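Local coordinates for glycerol dehydratase (Clostridium butyricum, PDB 1R9D), which probably dehydrates glycerol to 3-hydroxypropionaldehyde without vitamin B12, using glycyl-radical chemistry within the pyruvate formate-lyase family, at residues S137-E142 and D506-I511; L310-W315 and A366-L371; I316-I321 and P372-S377; G440-W445 and Y543-P548. All coordinates share one frame; numbering follows the deposited sequence.

Interaction 1: residues S137-E142 and D506-I511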
loop_
_atom_site.group_PDB
_atom_site.type_symbol
_atom_site.label_atom_id
_atom_site.label_comp_id
_atom_site.label_asym_id
_atom_site.label_seq_id
_atom_site.Cartn_x
_atom_site.Cartn_y
_atom_site.Cartn_z
ATOM N N SER A 137 -8.857 0.496 -11.929
ATOM C CA SER A 137 -9.487 1.282 -10.875
ATOM C C SER A 137 -8.755 2.601 -10.632
ATOM O O SER A 137 -9.374 3.591 -10.244
ATOM C CB SER A 137 -9.542 0.479 -9.572
ATOM O OG SER A 137 -10.354 -0.674 -9.722
ATOM N N TYR A 138 -7.441 2.615 -10.850
ATOM C CA TYR A 138 -6.657 3.834 -10.647
ATOM C C TYR A 138 -6.804 4.834 -11.798
ATOM O O TYR A 138 -6.572 6.029 -11.619
ATOM C CB TYR A 138 -5.175 3.497 -10.450
ATOM C CG TYR A 138 -4.784 3.247 -9.009
ATOM C CD1 TYR A 138 -4.219 2.033 -8.618
ATOM C CD2 TYR A 138 -4.980 4.226 -8.035
ATOM C CE1 TYR A 138 -3.862 1.801 -7.286
ATOM C CE2 TYR A 138 -4.626 4.003 -6.706
ATOM C CZ TYR A 138 -4.070 2.790 -6.341
ATOM O OH TYR A 138 -3.738 2.561 -5.023
ATOM N N MET A 139 -7.201 4.347 -12.970
ATOM C CA MET A 139 -7.372 5.207 -14.139
ATOM C C MET A 139 -8.647 6.035 -14.057
ATOM O O MET A 139 -9.669 5.563 -13.561
ATOM C CB MET A 139 -7.422 4.370 -15.422
ATOM C CG MET A 139 -6.141 3.660 -15.771
ATOM S SD MET A 139 -6.317 2.704 -17.294
ATOM C CE MET A 139 -5.082 1.443 -17.041
ATOM N N THR A 140 -8.589 7.267 -14.553
ATOM C CA THR A 140 -9.761 8.134 -14.554
ATOM C C THR A 140 -10.650 7.688 -15.708
ATOM O O THR A 140 -10.194 6.989 -16.612
ATOM C CB THR A 140 -9.376 9.595 -14.787
ATOM O OG1 THR A 140 -8.805 9.729 -16.093
ATOM C CG2 THR A 140 -8.363 10.054 -13.746
ATOM N N GLU A 141 -11.915 8.090 -15.692
ATOM C CA GLU A 141 -12.816 7.691 -16.762
ATOM C C GLU A 141 -12.328 8.214 -18.110
ATOM O O GLU A 141 -12.412 7.516 -19.120
ATOM C CB GLU A 141 -14.233 8.193 -16.486
ATOM C CG GLU A 141 -15.266 7.651 -17.464
ATOM C CD GLU A 141 -15.177 6.141 -17.626
ATOM O OE1 GLU A 141 -15.316 5.418 -16.612
ATOM O OE2 GLU A 141 -14.966 5.677 -18.770
ATOM N N GLU A 142 -11.812 9.438 -18.128
ATOM C CA GLU A 142 -11.315 10.012 -19.372
ATOM C C GLU A 142 -10.127 9.217 -19.911
ATOM O O GLU A 142 -9.982 9.062 -21.124
ATOM C CB GLU A 142 -10.922 11.476 -19.170
ATOM C CG GLU A 142 -10.248 12.099 -20.378
ATOM C CD GLU A 142 -10.132 13.607 -20.271
ATOM O OE1 GLU A 142 -9.893 14.110 -19.151
ATOM O OE2 GLU A 142 -10.268 14.289 -21.308
ATOM N N ASP A 506 -0.066 4.178 -18.135
ATOM C CA ASP A 506 1.130 3.422 -17.778
ATOM C C ASP A 506 1.436 3.593 -16.291
ATOM O O ASP A 506 1.747 2.623 -15.595
ATOM C CB ASP A 506 2.334 3.910 -18.588
ATOM C CG ASP A 506 2.555 3.102 -19.851
ATOM O OD1 ASP A 506 3.254 3.605 -20.753
ATOM O OD2 ASP A 506 2.055 1.958 -19.933
ATOM N N ASN A 507 1.349 4.827 -15.803
ATOM C CA ASN A 507 1.636 5.077 -14.398
ATOM C C ASN A 507 0.668 4.365 -13.453
ATOM O O ASN A 507 1.057 3.966 -12.356
ATOM C CB ASN A 507 1.665 6.584 -14.109
ATOM C CG ASN A 507 2.934 7.250 -14.629
ATOM O OD1 ASN A 507 3.959 6.592 -14.827
ATOM N ND2 ASN A 507 2.876 8.564 -14.838
ATOM N N CYS A 508 -0.584 4.199 -13.877
ATOM C CA CYS A 508 -1.570 3.506 -13.051
ATOM C C CYS A 508 -1.233 2.017 -12.969
ATOM O O CYS A 508 -1.410 1.388 -11.923
ATOM C CB CYS A 508 -2.980 3.697 -13.622
ATOM S SG CYS A 508 -3.630 5.384 -13.452
ATOM N N ILE A 509 -0.743 1.464 -14.074
ATOM C CA ILE A 509 -0.353 0.061 -14.136
ATOM C C ILE A 509 0.908 -0.130 -13.291
ATOM O O ILE A 509 1.090 -1.167 -12.648
ATOM C CB ILE A 509 -0.078 -0.358 -15.597
ATOM C CG1 ILE A 509 -1.378 -0.268 -16.398
ATOM C CG2 ILE A 509 0.487 -1.778 -15.662
ATOM C CD1 ILE A 509 -1.164 -0.396 -17.900
ATOM N N ASP A 510 1.765 0.890 -13.292
ATOM C CA ASP A 510 3.020 0.895 -12.535
ATOM C C ASP A 510 2.675 0.796 -11.041
ATOM O O ASP A 510 3.225 -0.035 -10.308
ATOM C CB ASP A 510 3.768 2.209 -12.825
ATOM C CG ASP A 510 5.283 2.090 -12.688
ATOM O OD1 ASP A 510 5.766 1.419 -11.751
ATOM O OD2 ASP A 510 6.001 2.702 -13.519
ATOM N N ILE A 511 1.751 1.644 -10.601
ATOM C CA ILE A 511 1.316 1.651 -9.208
ATOM C C ILE A 511 0.696 0.307 -8.828
ATOM O O ILE A 511 0.929 -0.198 -7.732
ATOM C CB ILE A 511 0.290 2.785 -8.954
ATOM C CG1 ILE A 511 0.992 4.143 -9.036
ATOM C CG2 ILE A 511 -0.355 2.621 -7.577
ATOM C CD1 ILE A 511 0.043 5.336 -9.020
#

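Interaction 2: residues L310-W315 and A366-L371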
loop_
_atom_site.group_PDB
_atom_site.type_symbol
_atom_site.label_atom_id
_atom_site.label_comp_id
_atom_site.label_asym_id
_atom_site.label_seq_id
_atom_site.Cartn_x
_atom_site.Cartn_y
_atom_site.Cartn_z
ATOM N N LEU A 310 28.054 -26.908 -24.691
ATOM C CA LEU A 310 27.300 -26.411 -23.541
ATOM C C LEU A 310 26.574 -25.116 -23.899
ATOM O O LEU A 310 25.427 -24.894 -23.493
ATOM C CB LEU A 310 28.237 -26.174 -22.354
ATOM C CG LEU A 310 28.762 -27.442 -21.670
ATOM C CD1 LEU A 310 29.772 -27.074 -20.602
ATOM C CD2 LEU A 310 27.595 -28.209 -21.066
ATOM N N ILE A 311 27.248 -24.257 -24.656
ATOM C CA ILE A 311 26.635 -23.005 -25.081
ATOM C C ILE A 311 25.462 -23.349 -26.004
ATOM O O ILE A 311 24.392 -22.749 -25.912
ATOM C CB ILE A 311 27.670 -22.099 -25.798
ATOM C CG1 ILE A 311 28.713 -21.624 -24.780
ATOM C CG2 ILE A 311 26.980 -20.899 -26.441
ATOM C CD1 ILE A 311 29.783 -20.704 -25.352
ATOM N N ASP A 312 25.652 -24.337 -26.878
ATOM C CA ASP A 312 24.579 -24.748 -27.777
ATOM C C ASP A 312 23.374 -25.227 -26.973
ATOM O O ASP A 312 22.229 -24.963 -27.342
ATOM C CB ASP A 312 25.042 -25.874 -28.714
ATOM C CG ASP A 312 26.113 -25.425 -29.697
ATOM O OD1 ASP A 312 26.260 -24.202 -29.918
ATOM O OD2 ASP A 312 26.804 -26.306 -30.261
ATOM N N CYS A 313 23.625 -25.936 -25.873
ATOM C CA CYS A 313 22.532 -26.420 -25.038
ATOM C C CYS A 313 21.767 -25.255 -24.420
ATOM O O CYS A 313 20.544 -25.304 -24.310
ATOM C CB CYS A 313 23.058 -27.338 -23.933
ATOM S SG CYS A 313 23.539 -28.980 -24.537
ATOM N N ILE A 314 22.491 -24.213 -24.018
ATOM C CA ILE A 314 21.851 -23.038 -23.431
ATOM C C ILE A 314 20.978 -22.383 -24.499
ATOM O O ILE A 314 19.860 -21.951 -24.226
ATOM C CB ILE A 314 22.895 -22.020 -22.916
ATOM C CG1 ILE A 314 23.541 -22.545 -21.625
ATOM C CG2 ILE A 314 22.230 -20.679 -22.662
ATOM C CD1 ILE A 314 24.662 -21.675 -21.094
ATOM N N TRP A 315 21.494 -22.315 -25.722
ATOM C CA TRP A 315 20.730 -21.736 -26.821
ATOM C C TRP A 315 19.406 -22.489 -26.947
ATOM O O TRP A 315 18.338 -21.884 -27.046
ATOM C CB TRP A 315 21.510 -21.841 -28.138
ATOM C CG TRP A 315 22.095 -20.540 -28.643
ATOM C CD1 TRP A 315 21.932 -20.003 -29.891
ATOM C CD2 TRP A 315 22.957 -19.639 -27.930
ATOM N NE1 TRP A 315 22.640 -18.828 -29.999
ATOM C CE2 TRP A 315 23.277 -18.580 -28.813
ATOM C CE3 TRP A 315 23.490 -19.622 -26.633
ATOM C CZ2 TRP A 315 24.107 -17.514 -28.440
ATOM C CZ3 TRP A 315 24.318 -18.559 -26.259
ATOM C CH2 TRP A 315 24.617 -17.521 -27.165
ATOM N N ALA A 366 24.617 -19.739 -32.882
ATOM C CA ALA A 366 23.452 -19.376 -33.682
ATOM C C ALA A 366 23.355 -20.253 -34.933
ATOM O O ALA A 366 22.257 -20.610 -35.367
ATOM C CB ALA A 366 23.521 -17.900 -34.075
ATOM N N VAL A 367 24.503 -20.602 -35.503
ATOM C CA VAL A 367 24.530 -21.436 -36.703
ATOM C C VAL A 367 24.359 -22.919 -36.366
ATOM O O VAL A 367 23.828 -23.689 -37.169
ATOM C CB VAL A 367 25.844 -21.252 -37.480
ATOM C CG1 VAL A 367 25.787 -22.039 -38.790
ATOM C CG2 VAL A 367 26.071 -19.779 -37.765
ATOM N N HIS A 368 24.805 -23.314 -35.178
ATOM C CA HIS A 368 24.687 -24.703 -34.736
ATOM C C HIS A 368 23.240 -25.082 -34.441
ATOM O O HIS A 368 22.778 -26.157 -34.825
ATOM C CB HIS A 368 25.510 -24.938 -33.466
ATOM C CG HIS A 368 26.969 -25.154 -33.714
ATOM N ND1 HIS A 368 27.849 -25.493 -32.707
ATOM C CD2 HIS A 368 27.704 -25.087 -34.849
ATOM C CE1 HIS A 368 29.062 -25.625 -33.213
ATOM N NE2 HIS A 368 29.002 -25.383 -34.511
ATOM N N VAL A 369 22.533 -24.183 -33.766
ATOM C CA VAL A 369 21.150 -24.409 -33.360
ATOM C C VAL A 369 20.088 -23.946 -34.356
ATOM O O VAL A 369 19.115 -24.652 -34.603
ATOM C CB VAL A 369 20.892 -23.727 -31.997
ATOM C CG1 VAL A 369 19.459 -23.951 -31.555
ATOM C CG2 VAL A 369 21.871 -24.273 -30.962
ATOM N N LYS A 370 20.271 -22.750 -34.907
ATOM C CA LYS A 370 19.334 -22.184 -35.876
ATOM C C LYS A 370 17.867 -22.115 -35.436
ATOM O O LYS A 370 16.963 -22.469 -36.193
ATOM C CB LYS A 370 19.440 -22.934 -37.211
ATOM C CG LYS A 370 20.830 -22.874 -37.834
ATOM C CD LYS A 370 20.867 -23.499 -39.226
ATOM C CE LYS A 370 22.269 -23.439 -39.815
ATOM N NZ LYS A 370 22.302 -23.934 -41.225
ATOM N N LEU A 371 17.634 -21.653 -34.212
ATOM C CA LEU A 371 16.282 -21.496 -33.686
ATOM C C LEU A 371 16.054 -19.990 -33.491
ATOM O O LEU A 371 16.998 -19.213 -33.552
ATOM C CB LEU A 371 16.137 -22.251 -32.354
ATOM C CG LEU A 371 16.075 -23.779 -32.506
ATOM C CD1 LEU A 371 16.008 -24.457 -31.140
ATOM C CD2 LEU A 371 14.852 -24.145 -33.327
#

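Interaction 3: residues I316-I321 and P372-S377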
loop_
_atom_site.group_PDB
_atom_site.type_symbol
_atom_site.label_atom_id
_atom_site.label_comp_id
_atom_site.label_asym_id
_atom_site.label_seq_id
_atom_site.Cartn_x
_atom_site.Cartn_y
_atom_site.Cartn_z
ATOM N N ILE A 316 19.471 -23.818 -26.926
ATOM C CA ILE A 316 18.255 -24.609 -27.038
ATOM C C ILE A 316 17.294 -24.371 -25.867
ATOM O O ILE A 316 16.084 -24.261 -26.071
ATOM C CB ILE A 316 18.587 -26.119 -27.161
ATOM C CG1 ILE A 316 19.343 -26.362 -28.475
ATOM C CG2 ILE A 316 17.310 -26.940 -27.116
ATOM C CD1 ILE A 316 19.796 -27.794 -28.692
ATOM N N LYS A 317 17.825 -24.283 -24.650
ATOM C CA LYS A 317 16.985 -24.049 -23.474
ATOM C C LYS A 317 16.232 -22.721 -23.594
ATOM O O LYS A 317 15.076 -22.615 -23.194
ATOM C CB LYS A 317 17.826 -24.041 -22.190
ATOM C CG LYS A 317 18.470 -25.384 -21.836
ATOM C CD LYS A 317 17.435 -26.495 -21.723
ATOM C CE LYS A 317 16.389 -26.207 -20.663
ATOM N NZ LYS A 317 15.308 -27.247 -20.646
ATOM N N LEU A 318 16.890 -21.707 -24.147
ATOM C CA LEU A 318 16.249 -20.403 -24.307
ATOM C C LEU A 318 15.046 -20.480 -25.253
ATOM O O LEU A 318 14.217 -19.573 -25.293
ATOM C CB LEU A 318 17.271 -19.376 -24.815
ATOM C CG LEU A 318 18.335 -18.938 -23.800
ATOM C CD1 LEU A 318 19.538 -18.370 -24.521
ATOM C CD2 LEU A 318 17.737 -17.922 -22.836
ATOM N N ASN A 319 14.951 -21.568 -26.014
ATOM C CA ASN A 319 13.841 -21.764 -26.945
ATOM C C ASN A 319 12.747 -22.619 -26.305
ATOM O O ASN A 319 11.685 -22.836 -26.891
ATOM C CB ASN A 319 14.340 -22.449 -28.221
ATOM C CG ASN A 319 15.049 -21.494 -29.162
ATOM O OD1 ASN A 319 14.411 -20.777 -29.930
ATOM N ND2 ASN A 319 16.371 -21.473 -29.098
ATOM N N ASP A 320 13.006 -23.090 -25.092
ATOM C CA ASP A 320 12.050 -23.941 -24.392
ATOM C C ASP A 320 10.944 -23.136 -23.714
ATOM O O ASP A 320 9.833 -23.630 -23.518
ATOM C CB ASP A 320 12.777 -24.785 -23.347
ATOM C CG ASP A 320 11.974 -25.994 -22.920
ATOM O OD1 ASP A 320 12.239 -26.533 -21.819
ATOM O OD2 ASP A 320 11.084 -26.409 -23.693
ATOM N N ILE A 321 11.252 -21.893 -23.360
ATOM C CA ILE A 321 10.289 -21.026 -22.694
ATOM C C ILE A 321 9.272 -20.433 -23.668
ATOM O O ILE A 321 9.627 -20.029 -24.773
ATOM C CB ILE A 321 11.024 -19.875 -21.961
ATOM C CG1 ILE A 321 12.036 -20.469 -20.976
ATOM C CG2 ILE A 321 10.021 -18.974 -21.243
ATOM C CD1 ILE A 321 12.828 -19.442 -20.188
ATOM N N PRO A 372 14.802 -19.561 -33.255
ATOM C CA PRO A 372 14.476 -18.137 -33.062
ATOM C C PRO A 372 15.203 -17.436 -31.915
ATOM O O PRO A 372 15.562 -16.256 -32.026
ATOM C CB PRO A 372 12.968 -18.156 -32.842
ATOM C CG PRO A 372 12.527 -19.359 -33.617
ATOM C CD PRO A 372 13.576 -20.374 -33.246
ATOM N N GLN A 373 15.400 -18.152 -30.810
ATOM C CA GLN A 373 16.070 -17.597 -29.641
ATOM C C GLN A 373 17.473 -18.164 -29.454
ATOM O O GLN A 373 17.777 -19.271 -29.912
ATOM C CB GLN A 373 15.234 -17.873 -28.385
ATOM C CG GLN A 373 13.893 -17.171 -28.379
ATOM C CD GLN A 373 14.035 -15.679 -28.146
ATOM O OE1 GLN A 373 14.386 -15.248 -27.048
ATOM N NE2 GLN A 373 13.780 -14.885 -29.181
ATOM N N PRO A 374 18.357 -17.399 -28.798
ATOM C CA PRO A 374 18.060 -16.065 -28.264
ATOM C C PRO A 374 18.165 -15.026 -29.374
ATOM O O PRO A 374 18.657 -15.322 -30.465
ATOM C CB PRO A 374 19.143 -15.874 -27.216
ATOM C CG PRO A 374 20.312 -16.557 -27.856
ATOM C CD PRO A 374 19.696 -17.841 -28.371
ATOM N N SER A 375 17.689 -13.818 -29.095
ATOM C CA SER A 375 17.768 -12.734 -30.065
ATOM C C SER A 375 19.213 -12.257 -29.989
ATOM O O SER A 375 19.537 -11.342 -29.225
ATOM C CB SER A 375 16.804 -11.609 -29.678
ATOM O OG SER A 375 15.453 -12.045 -29.747
ATOM N N LEU A 376 20.079 -12.905 -30.767
ATOM C CA LEU A 376 21.506 -12.595 -30.781
ATOM C C LEU A 376 21.800 -11.234 -31.402
ATOM O O LEU A 376 21.264 -10.886 -32.457
ATOM C CB LEU A 376 22.272 -13.686 -31.533
ATOM C CG LEU A 376 23.798 -13.568 -31.559
ATOM C CD1 LEU A 376 24.345 -13.538 -30.140
ATOM C CD2 LEU A 376 24.388 -14.743 -32.325
ATOM N N SER A 377 22.682 -10.486 -30.747
ATOM C CA SER A 377 23.036 -9.142 -31.182
ATOM C C SER A 377 24.526 -8.886 -31.034
ATOM O O SER A 377 25.222 -9.610 -30.327
ATOM C CB SER A 377 22.279 -8.127 -30.324
ATOM O OG SER A 377 20.882 -8.353 -30.371
#

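Interaction 4: residues G440-W445 and Y543-P548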
loop_
_atom_site.group_PDB
_atom_site.type_symbol
_atom_site.label_atom_id
_atom_site.label_comp_id
_atom_site.label_asym_id
_atom_site.label_seq_id
_atom_site.Cartn_x
_atom_site.Cartn_y
_atom_site.Cartn_z
ATOM N N GLY A 440 21.748 -5.039 -14.453
ATOM C CA GLY A 440 21.926 -5.134 -13.014
ATOM C C GLY A 440 21.734 -3.865 -12.206
ATOM O O GLY A 440 22.013 -3.859 -11.008
ATOM N N LYS A 441 21.256 -2.798 -12.838
ATOM C CA LYS A 441 21.053 -1.532 -12.138
ATOM C C LYS A 441 19.817 -0.774 -12.603
ATOM O O LYS A 441 19.569 0.338 -12.137
ATOM C CB LYS A 441 22.262 -0.617 -12.343
ATOM C CG LYS A 441 23.588 -1.152 -11.840
ATOM C CD LYS A 441 24.642 -0.053 -11.906
ATOM C CE LYS A 441 25.962 -0.500 -11.294
ATOM N NZ LYS A 441 26.981 0.592 -11.335
ATOM N N THR A 442 19.024 -1.387 -13.479
ATOM C CA THR A 442 17.870 -0.705 -14.066
ATOM C C THR A 442 16.494 -1.374 -14.020
ATOM O O THR A 442 16.377 -2.594 -14.109
ATOM C CB THR A 442 18.157 -0.434 -15.570
ATOM O OG1 THR A 442 19.492 0.065 -15.723
ATOM C CG2 THR A 442 17.170 0.566 -16.150
ATOM N N GLU A 443 15.461 -0.547 -13.875
ATOM C CA GLU A 443 14.064 -0.978 -13.957
ATOM C C GLU A 443 13.604 -0.027 -15.067
ATOM O O GLU A 443 13.193 1.103 -14.805
ATOM C CB GLU A 443 13.280 -0.712 -12.667
ATOM C CG GLU A 443 11.761 -0.975 -12.799
ATOM C CD GLU A 443 11.404 -2.446 -13.059
ATOM O OE1 GLU A 443 12.187 -3.148 -13.734
ATOM O OE2 GLU A 443 10.330 -2.900 -12.604
ATOM N N GLY A 444 13.696 -0.485 -16.312
ATOM C CA GLY A 444 13.367 0.376 -17.441
ATOM C C GLY A 444 11.989 0.373 -18.074
ATOM O O GLY A 444 11.699 1.273 -18.865
ATOM N N TRP A 445 11.141 -0.605 -17.762
ATOM C CA TRP A 445 9.803 -0.640 -18.362
ATOM C C TRP A 445 9.938 -0.322 -19.864
ATOM O O TRP A 445 9.193 0.487 -20.416
ATOM C CB TRP A 445 8.904 0.398 -17.663
ATOM C CG TRP A 445 8.091 -0.181 -16.531
ATOM C CD1 TRP A 445 8.534 -1.009 -15.535
ATOM C CD2 TRP A 445 6.679 -0.050 -16.344
ATOM N NE1 TRP A 445 7.479 -1.414 -14.748
ATOM C CE2 TRP A 445 6.328 -0.842 -15.225
ATOM C CE3 TRP A 445 5.672 0.653 -17.020
ATOM C CZ2 TRP A 445 5.011 -0.951 -14.769
ATOM C CZ3 TRP A 445 4.356 0.544 -16.564
ATOM C CH2 TRP A 445 4.041 -0.254 -15.449
ATOM N N TYR A 543 18.696 3.086 -11.660
ATOM C CA TYR A 543 18.150 3.801 -12.811
ATOM C C TYR A 543 16.697 3.391 -13.054
ATOM O O TYR A 543 16.378 2.205 -13.049
ATOM C CB TYR A 543 18.983 3.488 -14.065
ATOM C CG TYR A 543 20.442 3.882 -13.958
ATOM C CD1 TYR A 543 21.455 2.922 -14.003
ATOM C CD2 TYR A 543 20.807 5.216 -13.811
ATOM C CE1 TYR A 543 22.809 3.288 -13.906
ATOM C CE2 TYR A 543 22.148 5.593 -13.708
ATOM C CZ TYR A 543 23.142 4.630 -13.757
ATOM O OH TYR A 543 24.465 5.019 -13.660
ATOM N N ASN A 544 15.821 4.372 -13.262
ATOM C CA ASN A 544 14.402 4.099 -13.510
ATOM C C ASN A 544 13.877 4.842 -14.733
ATOM O O ASN A 544 14.119 6.041 -14.895
ATOM C CB ASN A 544 13.562 4.496 -12.298
ATOM C CG ASN A 544 13.692 3.517 -11.155
ATOM O OD1 ASN A 544 13.039 2.474 -11.142
ATOM N ND2 ASN A 544 14.545 3.841 -10.193
ATOM N N PHE A 545 13.144 4.128 -15.582
ATOM C CA PHE A 545 12.572 4.719 -16.790
ATOM C C PHE A 545 11.245 4.050 -17.114
ATOM O O PHE A 545 10.831 3.109 -16.438
ATOM C CB PHE A 545 13.490 4.514 -18.006
ATOM C CG PHE A 545 14.879 5.056 -17.835
ATOM C CD1 PHE A 545 15.946 4.199 -17.597
ATOM C CD2 PHE A 545 15.122 6.427 -17.901
ATOM C CE1 PHE A 545 17.238 4.691 -17.423
ATOM C CE2 PHE A 545 16.412 6.931 -17.727
ATOM C CZ PHE A 545 17.470 6.065 -17.488
ATOM N N SER A 546 10.586 4.571 -18.145
ATOM C CA SER A 546 9.338 4.022 -18.683
ATOM C C SER A 546 9.470 4.278 -20.186
ATOM O O SER A 546 9.835 5.382 -20.591
ATOM C CB SER A 546 8.115 4.730 -18.108
ATOM O OG SER A 546 7.874 4.312 -16.773
ATOM N N GLY A 547 9.192 3.269 -21.010
ATOM C CA GLY A 547 9.377 3.446 -22.444
ATOM C C GLY A 547 8.281 3.026 -23.412
ATOM O O GLY A 547 8.129 1.837 -23.704
ATOM N N PRO A 548 7.501 3.990 -23.924
ATOM C CA PRO A 548 6.405 3.769 -24.873
ATOM C C PRO A 548 6.897 3.950 -26.318
ATOM O O PRO A 548 7.710 4.835 -26.597
ATOM C CB PRO A 548 5.386 4.813 -24.447
ATOM C CG PRO A 548 6.278 5.985 -24.103
ATOM C CD PRO A 548 7.436 5.353 -23.355
#

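Interaction 1: residues S137-E142 and D506-I511
Cys508 sits in the angle between Tyr138 and Met139, and the whole contact is apolar, with no hydrogen bond across it. Cys508 CB lies 3.9 Å from Tyr138 CB and 3.8 Å from Met139 CG, so one small side chain touches two consecutive residues of the facing segment. The sulfur goes further in: with SG anti to its own carbonyl carbon (chi1 -70°), it rests beside the backbone where the helix 131-138 ends, Cys508 SG being 3.5 Å from Tyr138 O.

Met139, its chain extended beyond CG, crosses Ile509 at a slant, and the terminal Met139 CE comes to 4.1 Å from Ile509 CG1.

In the fold, the C-terminal end of helix 131-138 and the residue after it lie against the last third of the long helix 484-516, to which 506-511 belongs. Met139 and Thr140 form the short break between helix 131-138 and helix 141-147, Thr140 being the N-cap of the second.

The remaining interaction is a CH-pi contact about one helical turn on from Cys508. Ile511 CG2, the branch anti to its backbone N, approaches the Tyr138 ring off-centre, 4.1 Å from the centroid and 30° from the ring normal. The closest ring atom is Tyr138 CE1, 3.6 Å from Ile511 CG2. Beyond this methyl the phenol hydroxyl is hydrogen-bonded to Glu515, farther along the same long helix, and Pro46 of the second subunit also packs against Tyr138.

Interaction 2: residues L310-W315 and A366-L371
Asp312 and His368 are joined by the one hydrogen bond between the two segments. His368 ND1 donates to Asp312 OD2 over 2.8 Å, with an N-H...O angle of 160°. The acceptor lies close to the plane of the imidazole, at its edge, and is met on its syn side, though 23° out of the carboxylate plane; the carboxylate itself is turned steeply, its plane 73° from that of the ring. Both groups have further partners. Gln308 donates to Asp312 OD1, and His368 NE2 is hydrogen-bonded to Ser7, so that both ring nitrogens are engaged and the rotation of the imidazole is fixed.

Beside the polar pair is an apolar part, made by Val369, the next residue after His368, and Trp315, about a turn on from Asp312. Val369 points its CG2 methyl, anti to the carbonyl carbon, into the groove between Asp312 and Trp315, with Val369 CG2 3.7 Å from Trp315 CB and equally far from Asp312 O. The indole meets the other helix obliquely, with Trp315 NE1 3.6 Å from Ala366 N.

This is helix-helix packing within the pyruvate formate-lyase-like region. Helices 304-317 and 357-369 face each other here, helix 11-22 lies against Asp312 and Cys313, and helix 260-277 packs on Leu310, Ile311 and Ile314.

Interaction 3: residues I316-I321 and P372-S377
Asn319 meets the backbone of Gln373 with both ends of its carboxamide. Asn319 OD1 accepts from Gln373 N at 2.9 Å, while Asn319 ND2 donates to Gln373 O at 2.7 Å, so a single side chain satisfies both the N-H and the C=O of one residue. The two bonds are not equally well aimed. At OD1 the donor is tilted 25° from the carbonyl plane, whereas ND2 stands well above the plane of the Gln373 carbonyl, 49° out of it. The pairing also brings Asn319 OD1 to 3.4 Å from Pro372 CD.

Beside this polar pair, Leu318 turns CD1 onto the ring of Pro374, with Leu318 CD1 3.7 Å from Pro374 CB and the two side chains crossing at about a right angle. The peptide bond before Pro374 is cis, which bends the chain between the residue gripped by Asn319 and the proline met by Leu318.

The next shell fixes these groups. Asn319 ND2 also donates to Trp315 O, tying the amide back to Trp315 of helix 304-317. The Gln373 side chain, bent at chi2 (-73°), carries its amide away from Asn319; Gln340 donates both to its OE1 and to Leu318 O, bridging the two segments.

In the fold, the contact links the 316-321 segment, in the end region of helix 304-317, to the residues leading into strand 375-380. That strand lies between strands 341-344 and 404-407 in a mixed sheet, while helices 11-22 and 260-277 pack against the 316-321 side.

Interaction 4: residues G440-W445 and Y543-P548
The Tyr543 ring has Thr442 OG1 at its edge, near the ring plane, and the Phe545 ring likewise receives a Thr442 methyl edge-on, Thr442 CG2 lying 4.1 Å from Phe545 CD1. Thr442 thus sits between two aromatic edges, and its hydroxyl is hydrogen-bonded to Lys438 O. The Trp445 indole is approached obliquely by Phe545 O and by Ser546 OG, which is hydrogen-bonded to Asn629. It has Glu443 OE2 in plane at its edge, and takes part in a cation-pi interaction with Arg631 and an edge-to-face stack with Tyr157.

On the other side of the sheet from Thr442 and Tyr543, Glu443 CB lies 3.5 Å from Asn544 OD1. Their carboxylate and amide planes are nearly perpendicular, 86° apart, and Arg631 donates to Asn544 OD1.

The framework is a parallel pairing of strand 442-443 with strand 543-551, part of a mixed sheet in the pyruvate formate-lyase-like region. Glu443 uses both its backbone groups, as parallel pairing requires: its N-H goes to Tyr543 O (N to O 3.0 Å) and its C=O receives Phe545 N. Tyr543 N in turn donates to Lys441 O.

After Glu443 the regular ladder stops. Gly444 and Trp445 leave extended geometry, Trp445 with positive phi (44°), and the next bond runs from Gly547 N to Trp445 O at 2.8 Å, with the donor well above the carbonyl plane. At the opposite end, Asp424 receives both Lys441 NZ, in a salt bridge, and Tyr543 OH.

How the interactions relate
All four contacts fall in the pyruvate formate-lyase-like region, and they form two clusters. Interactions 2 and 3 are neighbours, their centres 8 Å apart: both use helix 304-317, and helix 357-369 leads into strand 375-380, so the two contacts follow one another along the same two parts of the chain, their segments alternating in sequence. Interactions 1 and 4 have centres 19 Å apart but touch, the Trp445 indole packing on Asp506, Ile509 and Asp510 of helix 484-516. Along the chain their segments alternate, and interactions 2 and 3 are nested inside the loop closed by interaction 1. Interactions 1 and 2 lie on opposite sides of the chain's centre, 42 Å apart between centres, while interactions 3 and 4 have centres 23 Å apart.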